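Local coordinates for protein oxidoreductase (Azotobacter vinelandii, PDB 7D5M) that binds NAD(+) in a Rossmann-fold domain and is probably a dehydrogenase of the Gfo/Idh/MocA family, related to inositol dehydrogenase, at residues Gln10-Ala15 with Gly84-Ser89; Gly198-Leu203 with Pro239-Ala244. One frame throughout, in Å; residues are numbered along the deposited sequence.

Contact 1: Gln10-Ala15 with Gly84-Ser89; sequences QPIRWA and GIQAVS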
ATOM      1  N   GLN A  10      31.901   2.365 -31.570  1.00 15.59           N
ATOM      2  CA  GLN A  10      31.201   3.572 -32.077  1.00 16.30           C
ATOM      3  C   GLN A  10      29.698   3.347 -32.010  1.00 14.19           C
ATOM      4  O   GLN A  10      29.234   2.222 -32.187  1.00 13.33           O
ATOM      5  CB  GLN A  10      31.560   3.870 -33.532  1.00 18.48           C
ATOM      6  CG  GLN A  10      33.041   4.135 -33.755  1.00 21.59           C
ATOM      7  CD  GLN A  10      33.527   5.434 -33.163  1.00 24.25           C
ATOM      8  OE1 GLN A  10      32.765   6.364 -32.904  1.00 26.79           O
ATOM      9  NE2 GLN A  10      34.829   5.505 -32.937  1.00 28.07           N
ATOM     10  N   PRO A  11      28.901   4.415 -31.810  1.00 14.25           N
ATOM     11  CA  PRO A  11      27.447   4.289 -31.841  1.00 13.62           C
ATOM     12  C   PRO A  11      26.981   3.761 -33.201  1.00 13.47           C
ATOM     13  O   PRO A  11      27.537   4.164 -34.233  1.00 13.81           O
ATOM     14  CB  PRO A  11      26.948   5.719 -31.593  1.00 13.67           C
ATOM     15  CG  PRO A  11      28.098   6.373 -30.864  1.00 14.30           C
ATOM     16  CD  PRO A  11      29.321   5.797 -31.540  1.00 13.95           C
ATOM     17  N   ILE A  12      26.000   2.865 -33.176  1.00 12.83           N
ATOM     18  CA  ILE A  12      25.344   2.333 -34.406  1.00 12.57           C
ATOM     19  C   ILE A  12      24.734   3.528 -35.153  1.00 12.14           C
ATOM     20  O   ILE A  12      23.974   4.310 -34.538  1.00 11.86           O
ATOM     21  CB  ILE A  12      24.275   1.275 -34.067  1.00 12.95           C
ATOM     22  CG1 ILE A  12      24.806   0.090 -33.244  1.00 14.11           C
ATOM     23  CG2 ILE A  12      23.569   0.808 -35.334  1.00 13.01           C
ATOM     24  CD1 ILE A  12      25.844  -0.756 -33.924  1.00 14.78           C
ATOM     25  N   ARG A  13      25.024   3.673 -36.441  1.00 11.79           N
ATOM     26  CA  ARG A  13      24.405   4.735 -37.270  1.00 11.88           C
ATOM     27  C   ARG A  13      22.933   4.359 -37.479  1.00 11.60           C
ATOM     28  O   ARG A  13      22.660   3.231 -37.948  1.00 11.54           O
ATOM     29  CB  ARG A  13      25.197   4.919 -38.568  1.00 12.53           C
ATOM     30  CG  ARG A  13      26.628   5.385 -38.336  1.00 13.72           C
ATOM     31  CD  ARG A  13      27.363   5.682 -39.631  1.00 14.65           C
ATOM     32  NE  ARG A  13      27.364   4.577 -40.578  1.00 15.20           N
ATOM     33  CZ  ARG A  13      28.277   3.605 -40.654  1.00 16.37           C
ATOM     34  NH1 ARG A  13      29.297   3.557 -39.814  1.00 17.59           N
ATOM     35  NH2 ARG A  13      28.153   2.664 -41.567  1.00 17.63           N
ATOM     36  N   TRP A  14      22.021   5.255 -37.115  1.00 11.09           N
ATOM     37  CA  TRP A  14      20.613   4.891 -36.821  1.00 10.91           C
ATOM     38  C   TRP A  14      19.615   5.871 -37.438  1.00 10.69           C
ATOM     39  O   TRP A  14      19.877   7.087 -37.504  1.00 10.94           O
ATOM     40  CB  TRP A  14      20.470   4.773 -35.302  1.00 10.87           C
ATOM     41  CG  TRP A  14      19.134   4.356 -34.776  1.00 10.85           C
ATOM     42  CD1 TRP A  14      18.474   3.175 -34.980  1.00 11.00           C
ATOM     43  CD2 TRP A  14      18.342   5.106 -33.839  1.00 10.14           C
ATOM     44  NE1 TRP A  14      17.302   3.166 -34.263  1.00 11.02           N
ATOM     45  CE2 TRP A  14      17.201   4.336 -33.550  1.00 10.55           C
ATOM     46  CE3 TRP A  14      18.481   6.366 -33.246  1.00 10.56           C
ATOM     47  CZ2 TRP A  14      16.201   4.799 -32.690  1.00 10.38           C
ATOM     48  CZ3 TRP A  14      17.498   6.816 -32.392  1.00  9.99           C
ATOM     49  CH2 TRP A  14      16.379   6.037 -32.116  1.00  9.96           C
ATOM     50  N   ALA A  15      18.463   5.332 -37.831  1.00 10.59           N
ATOM     51  CA  ALA A  15      17.290   6.075 -38.319  1.00 11.01           C
ATOM     52  C   ALA A  15      16.039   5.588 -37.590  1.00 11.41           C
ATOM     53  O   ALA A  15      16.008   4.440 -37.078  1.00 10.34           O
ATOM     54  CB  ALA A  15      17.139   5.885 -39.802  1.00 11.26           C
ATOM     55  N   GLY A  84      26.207   5.886 -44.127  1.00 16.85           N
ATOM     56  CA  GLY A  84      24.780   5.507 -44.152  1.00 16.36           C
ATOM     57  C   GLY A  84      24.376   4.731 -42.911  1.00 14.98           C
ATOM     58  O   GLY A  84      25.245   4.126 -42.262  1.00 14.87           O
ATOM     59  N   ILE A  85      23.081   4.721 -42.596  1.00 14.00           N
ATOM     60  CA  ILE A  85      22.550   3.993 -41.413  1.00 13.65           C
ATOM     61  C   ILE A  85      22.918   2.513 -41.496  1.00 13.15           C
ATOM     62  O   ILE A  85      23.058   1.960 -42.603  1.00 13.29           O
ATOM     63  CB  ILE A  85      21.032   4.197 -41.264  1.00 13.20           C
ATOM     64  CG1 ILE A  85      20.259   3.722 -42.500  1.00 13.15           C
ATOM     65  CG2 ILE A  85      20.751   5.649 -40.912  1.00 13.25           C
ATOM     66  CD1 ILE A  85      18.747   3.663 -42.313  1.00 12.95           C
ATOM     67  N   GLN A  86      23.042   1.892 -40.331  1.00 13.23           N
ATOM     68  CA  GLN A  86      23.289   0.445 -40.164  1.00 13.26           C
ATOM     69  C   GLN A  86      22.052  -0.212 -39.564  1.00 12.27           C
ATOM     70  O   GLN A  86      21.954  -1.448 -39.643  1.00 11.82           O
ATOM     71  CB  GLN A  86      24.484   0.250 -39.242  1.00 13.78           C
ATOM     72  CG  GLN A  86      25.761   0.835 -39.821  1.00 14.92           C
ATOM     73  CD  GLN A  86      26.829   0.919 -38.766  1.00 15.92           C
ATOM     74  OE1 GLN A  86      26.705   1.664 -37.796  1.00 15.62           O
ATOM     75  NE2 GLN A  86      27.880   0.135 -38.950  1.00 16.48           N
ATOM     76  N   ALA A  87      21.183   0.590 -38.934  1.00 12.07           N
ATOM     77  CA  ALA A  87      19.999   0.085 -38.219  1.00 11.37           C
ATOM     78  C   ALA A  87      18.873   1.117 -38.254  1.00 10.96           C
ATOM     79  O   ALA A  87      19.128   2.328 -38.441  1.00 11.06           O
ATOM     80  CB  ALA A  87      20.386  -0.303 -36.814  1.00 11.53           C
ATOM     81  N   VAL A  88      17.645   0.627 -38.110  1.00 11.01           N
ATOM     82  CA  VAL A  88      16.426   1.469 -38.176  1.00 10.55           C
ATOM     83  C   VAL A  88      15.438   0.968 -37.121  1.00 10.52           C
ATOM     84  O   VAL A  88      15.259  -0.256 -36.999  1.00 10.39           O
ATOM     85  CB  VAL A  88      15.835   1.491 -39.599  1.00 10.88           C
ATOM     86  CG1 VAL A  88      15.466   0.105 -40.100  1.00 10.95           C
ATOM     87  CG2 VAL A  88      14.657   2.445 -39.697  1.00 11.16           C
ATOM     88  N   SER A  89      14.841   1.897 -36.377  1.00 10.58           N
ATOM     89  CA  SER A  89      13.707   1.607 -35.479  1.00 10.84           C
ATOM     90  C   SER A  89      12.394   1.951 -36.182  1.00 11.07           C
ATOM     91  O   SER A  89      12.265   3.078 -36.717  1.00 10.80           O
ATOM     92  CB  SER A  89      13.865   2.322 -34.174  1.00 10.79           C
ATOM     93  OG  SER A  89      14.928   1.726 -33.463  1.00 10.07           O
TER
HETATM   94  O   HOH W   1      28.793   2.577 -36.281  1.00 15.71           O
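Two backbone N-H groups grip the carbonyl oxygen of Arg13: Gln86 N lies 2.8 Å from Arg13 O and stands above the carbonyl plane, while Ala87 N, 3.2 Å from Arg13 O, comes almost head-on to the C=O. Parallel pairing then follows, Ala15 N bonding to Ala87 O and Ser89 N to Ala15 O. In return, Arg13 N donates to Gln86 OE1 at 2.9 Å, in the plane of that carbonyl, and a water links Gln86 OE1 to Pro11 O. The Arg13 chain turns at chi3 (-55°) and brings NE to 2.7 Å from Gly84 O, which sits at the guanidinium edge. The Gln86 amide stacks over one face of the guanidinium, the two planes 14° apart. Farther along, Trp14 NE1 points its N-H in the ring plane at Ser89 OG, 2.9 Å away, and Ser89 OG is also bonded to Tyr337 OH. On the other side of the sheet, Ala15 CB meets Ile85 CD1 at 3.7 Å. Arg13 and Gln86 thus continue the pairing of two central Rossmann strands past its N-terminal end, the bonds to Gly84 O and from Arg13 N, with the stack, fixing how guanidinium and amide are turned.

Contact 2: Gly198-Leu203 with Pro239-Ala244; sequences GPSYVL and PLEDNA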
ATOM      1  N   GLY A 198      -5.175  -4.334 -37.375  1.00 26.09           N
ATOM      2  CA  GLY A 198      -5.180  -5.787 -37.625  1.00 24.47           C
ATOM      3  C   GLY A 198      -6.354  -6.479 -36.937  1.00 22.43           C
ATOM      4  O   GLY A 198      -7.426  -5.895 -36.794  1.00 23.12           O
ATOM      5  N   PRO A 199      -6.184  -7.757 -36.525  1.00 19.93           N
ATOM      6  CA  PRO A 199      -7.293  -8.593 -36.063  1.00 19.04           C
ATOM      7  C   PRO A 199      -7.747  -8.379 -34.611  1.00 18.44           C
ATOM      8  O   PRO A 199      -8.772  -8.925 -34.209  1.00 16.28           O
ATOM      9  CB  PRO A 199      -6.738 -10.023 -36.190  1.00 19.64           C
ATOM     10  CG  PRO A 199      -5.235  -9.883 -36.088  1.00 19.95           C
ATOM     11  CD  PRO A 199      -4.909  -8.487 -36.571  1.00 19.67           C
ATOM     12  N   SER A 200      -6.983  -7.620 -33.834  1.00 17.02           N
ATOM     13  CA  SER A 200      -7.308  -7.417 -32.403  1.00 17.00           C
ATOM     14  C   SER A 200      -6.963  -5.996 -31.980  1.00 15.89           C
ATOM     15  O   SER A 200      -6.150  -5.327 -32.660  1.00 15.64           O
ATOM     16  CB  SER A 200      -6.625  -8.457 -31.557  1.00 18.87           C
ATOM     17  OG  SER A 200      -5.501  -7.926 -30.889  1.00 20.62           O
ATOM     18  N   TYR A 201      -7.567  -5.540 -30.887  1.00 14.34           N
ATOM     19  CA  TYR A 201      -7.127  -4.301 -30.212  1.00 14.02           C
ATOM     20  C   TYR A 201      -6.352  -4.706 -28.948  1.00 13.15           C
ATOM     21  O   TYR A 201      -5.126  -4.864 -29.059  1.00 12.94           O
ATOM     22  CB  TYR A 201      -8.277  -3.306 -30.014  1.00 14.77           C
ATOM     23  CG  TYR A 201      -7.886  -2.183 -29.089  1.00 15.30           C
ATOM     24  CD1 TYR A 201      -6.573  -1.737 -29.041  1.00 16.03           C
ATOM     25  CD2 TYR A 201      -8.801  -1.591 -28.234  1.00 16.16           C
ATOM     26  CE1 TYR A 201      -6.181  -0.737 -28.169  1.00 16.82           C
ATOM     27  CE2 TYR A 201      -8.428  -0.573 -27.370  1.00 16.41           C
ATOM     28  CZ  TYR A 201      -7.113  -0.149 -27.335  1.00 16.99           C
ATOM     29  OH  TYR A 201      -6.727   0.828 -26.458  1.00 17.78           O
ATOM     30  N   VAL A 202      -7.002  -4.896 -27.796  1.00 12.65           N
ATOM     31  CA  VAL A 202      -6.248  -4.994 -26.504  1.00 11.85           C
ATOM     32  C   VAL A 202      -5.395  -6.272 -26.414  1.00 12.05           C
ATOM     33  O   VAL A 202      -4.374  -6.221 -25.707  1.00 12.16           O
ATOM     34  CB  VAL A 202      -7.134  -4.812 -25.256  1.00 11.93           C
ATOM     35  CG1 VAL A 202      -7.666  -3.387 -25.190  1.00 12.19           C
ATOM     36  CG2 VAL A 202      -8.239  -5.847 -25.139  1.00 11.74           C
ATOM     37  N   LEU A 203      -5.761  -7.384 -27.058  1.00 11.61           N
ATOM     38  CA  LEU A 203      -4.927  -8.619 -26.989  1.00 11.97           C
ATOM     39  C   LEU A 203      -3.515  -8.274 -27.470  1.00 12.20           C
ATOM     40  O   LEU A 203      -2.532  -8.557 -26.750  1.00 12.29           O
ATOM     41  CB  LEU A 203      -5.552  -9.710 -27.859  1.00 12.13           C
ATOM     42  CG  LEU A 203      -6.816 -10.348 -27.286  1.00 11.97           C
ATOM     43  CD1 LEU A 203      -7.578 -11.088 -28.379  1.00 12.42           C
ATOM     44  CD2 LEU A 203      -6.489 -11.269 -26.126  1.00 12.23           C
ATOM     45  N   PRO A 239     -15.385  -5.476 -34.868  1.00 21.60           N
ATOM     46  CA  PRO A 239     -15.100  -6.671 -34.065  1.00 21.03           C
ATOM     47  C   PRO A 239     -13.867  -6.637 -33.140  1.00 19.80           C
ATOM     48  O   PRO A 239     -13.589  -7.658 -32.515  1.00 19.21           O
ATOM     49  CB  PRO A 239     -14.835  -7.711 -35.166  1.00 22.17           C
ATOM     50  CG  PRO A 239     -14.126  -6.908 -36.222  1.00 21.70           C
ATOM     51  CD  PRO A 239     -14.891  -5.602 -36.253  1.00 22.41           C
ATOM     52  N   LEU A 240     -13.152  -5.505 -33.072  1.00 18.88           N
ATOM     53  CA  LEU A 240     -11.926  -5.381 -32.242  1.00 18.02           C
ATOM     54  C   LEU A 240     -12.350  -5.233 -30.778  1.00 17.04           C
ATOM     55  O   LEU A 240     -13.291  -4.464 -30.497  1.00 17.19           O
ATOM     56  CB  LEU A 240     -11.062  -4.211 -32.717  1.00 19.80           C
ATOM     57  CG  LEU A 240     -10.084  -4.543 -33.849  1.00 21.61           C
ATOM     58  CD1 LEU A 240     -10.741  -5.374 -34.926  1.00 23.65           C
ATOM     59  CD2 LEU A 240      -9.468  -3.283 -34.436  1.00 21.61           C
ATOM     60  N   GLU A 241     -11.689  -5.989 -29.908  1.00 15.11           N
ATOM     61  CA  GLU A 241     -12.029  -6.134 -28.471  1.00 14.46           C
ATOM     62  C   GLU A 241     -11.330  -5.055 -27.635  1.00 13.66           C
ATOM     63  O   GLU A 241     -10.135  -4.803 -27.856  1.00 13.19           O
ATOM     64  CB  GLU A 241     -11.685  -7.553 -28.004  1.00 14.33           C
ATOM     65  CG  GLU A 241     -10.210  -7.834 -27.728  1.00 14.55           C
ATOM     66  CD  GLU A 241      -9.256  -7.794 -28.908  1.00 14.90           C
ATOM     67  OE1 GLU A 241      -9.713  -7.936 -30.062  1.00 14.71           O
ATOM     68  OE2 GLU A 241      -8.049  -7.627 -28.668  1.00 14.03           O
ATOM     69  N   ASP A 242     -12.039  -4.485 -26.655  1.00 13.01           N
ATOM     70  CA  ASP A 242     -11.433  -3.577 -25.648  1.00 12.35           C
ATOM     71  C   ASP A 242     -11.325  -4.294 -24.300  1.00 12.17           C
ATOM     72  O   ASP A 242     -10.885  -3.655 -23.326  1.00 11.44           O
ATOM     73  CB  ASP A 242     -12.169  -2.239 -25.562  1.00 12.40           C
ATOM     74  CG  ASP A 242     -13.676  -2.342 -25.402  1.00 12.67           C
ATOM     75  OD1 ASP A 242     -14.161  -3.411 -24.990  1.00 12.78           O
ATOM     76  OD2 ASP A 242     -14.349  -1.343 -25.690  1.00 12.95           O
ATOM     77  N   ASN A 243     -11.665  -5.581 -24.265  1.00 11.87           N
ATOM     78  CA  ASN A 243     -11.545  -6.427 -23.055  1.00 12.14           C
ATOM     79  C   ASN A 243     -11.420  -7.875 -23.502  1.00 12.10           C
ATOM     80  O   ASN A 243     -12.110  -8.248 -24.468  1.00 11.52           O
ATOM     81  CB  ASN A 243     -12.750  -6.231 -22.141  1.00 12.49           C
ATOM     82  CG  ASN A 243     -12.495  -6.787 -20.760  1.00 12.80           C
ATOM     83  OD1 ASN A 243     -11.706  -6.218 -20.009  1.00 12.72           O
ATOM     84  ND2 ASN A 243     -13.135  -7.900 -20.432  1.00 12.45           N
ATOM     85  N   ALA A 244     -10.586  -8.670 -22.842  1.00 11.61           N
ATOM     86  CA  ALA A 244     -10.480 -10.101 -23.172  1.00 12.09           C
ATOM     87  C   ALA A 244      -9.960 -10.907 -21.985  1.00 11.94           C
ATOM     88  O   ALA A 244      -9.163 -10.383 -21.165  1.00 11.69           O
ATOM     89  CB  ALA A 244      -9.614 -10.273 -24.390  1.00 11.95           C
TER
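Glu241 reaches across to the start of helix 202-217 and packs its carboxylate tightly against the backbone there. Leu203 N donates to Glu241 OE2 at 2.8 Å in a nearly straight bond (172°), and Glu241 O accepts from Val202 N at 3.1 Å. Tyr201 N adds only weak bonds to the two carboxylate oxygens. The Glu241 side chain bends at chi2 (-66°), which carries OE2 in beside the Leu203 side chain; Leu203 CG lies 3.3 Å from Glu241 OE2. A salt bridge from Arg230 to Glu241 OE1 would probably favour the ionised carboxylate, as would the helix N terminus. Around this polar centre, Leu203 CD2 rests 3.7 Å from Ala244 CB, and Val202 CG2 lies 3.5 Å from Asn243 N. The end toward Pro199 is looser: Leu240 CD1 merely approaches Gly198 O at 3.8 Å, the Tyr201 and Leu240 CB atoms are 4.0 Å apart, and Pro199 is partly exposed. Tyr201 occupies the N-cap position, while its hydroxyl bonds to His177. Glu241, from a loop remote in sequence, thus offers its carboxylate and its backbone carbonyl to the first turn, just before a classic beta bulge at Asp242 and Asn243 opposite Gln231, in the C-terminal alpha/beta domain.

Contact 1 and contact 2 belong to different parts of the subunit: the first joins neighbouring strands of the parallel sheet in the NAD-binding Rossmann region, the second ties a helix start to the strand 243-250 side of the mixed sheet in the C-terminal domain. Their centres are 34 Å apart, on opposite sides of the chain's centre, and their nearest atoms about 19 Å apart. Neither contact's nearest side chain touches the cofactor: that of Val88 is about 10 Å from the bound NAD and that of Tyr201 about 8 Å. Tyr201 also lies about 4 Å, side chain to side chain, from the NAD-binding Arg191.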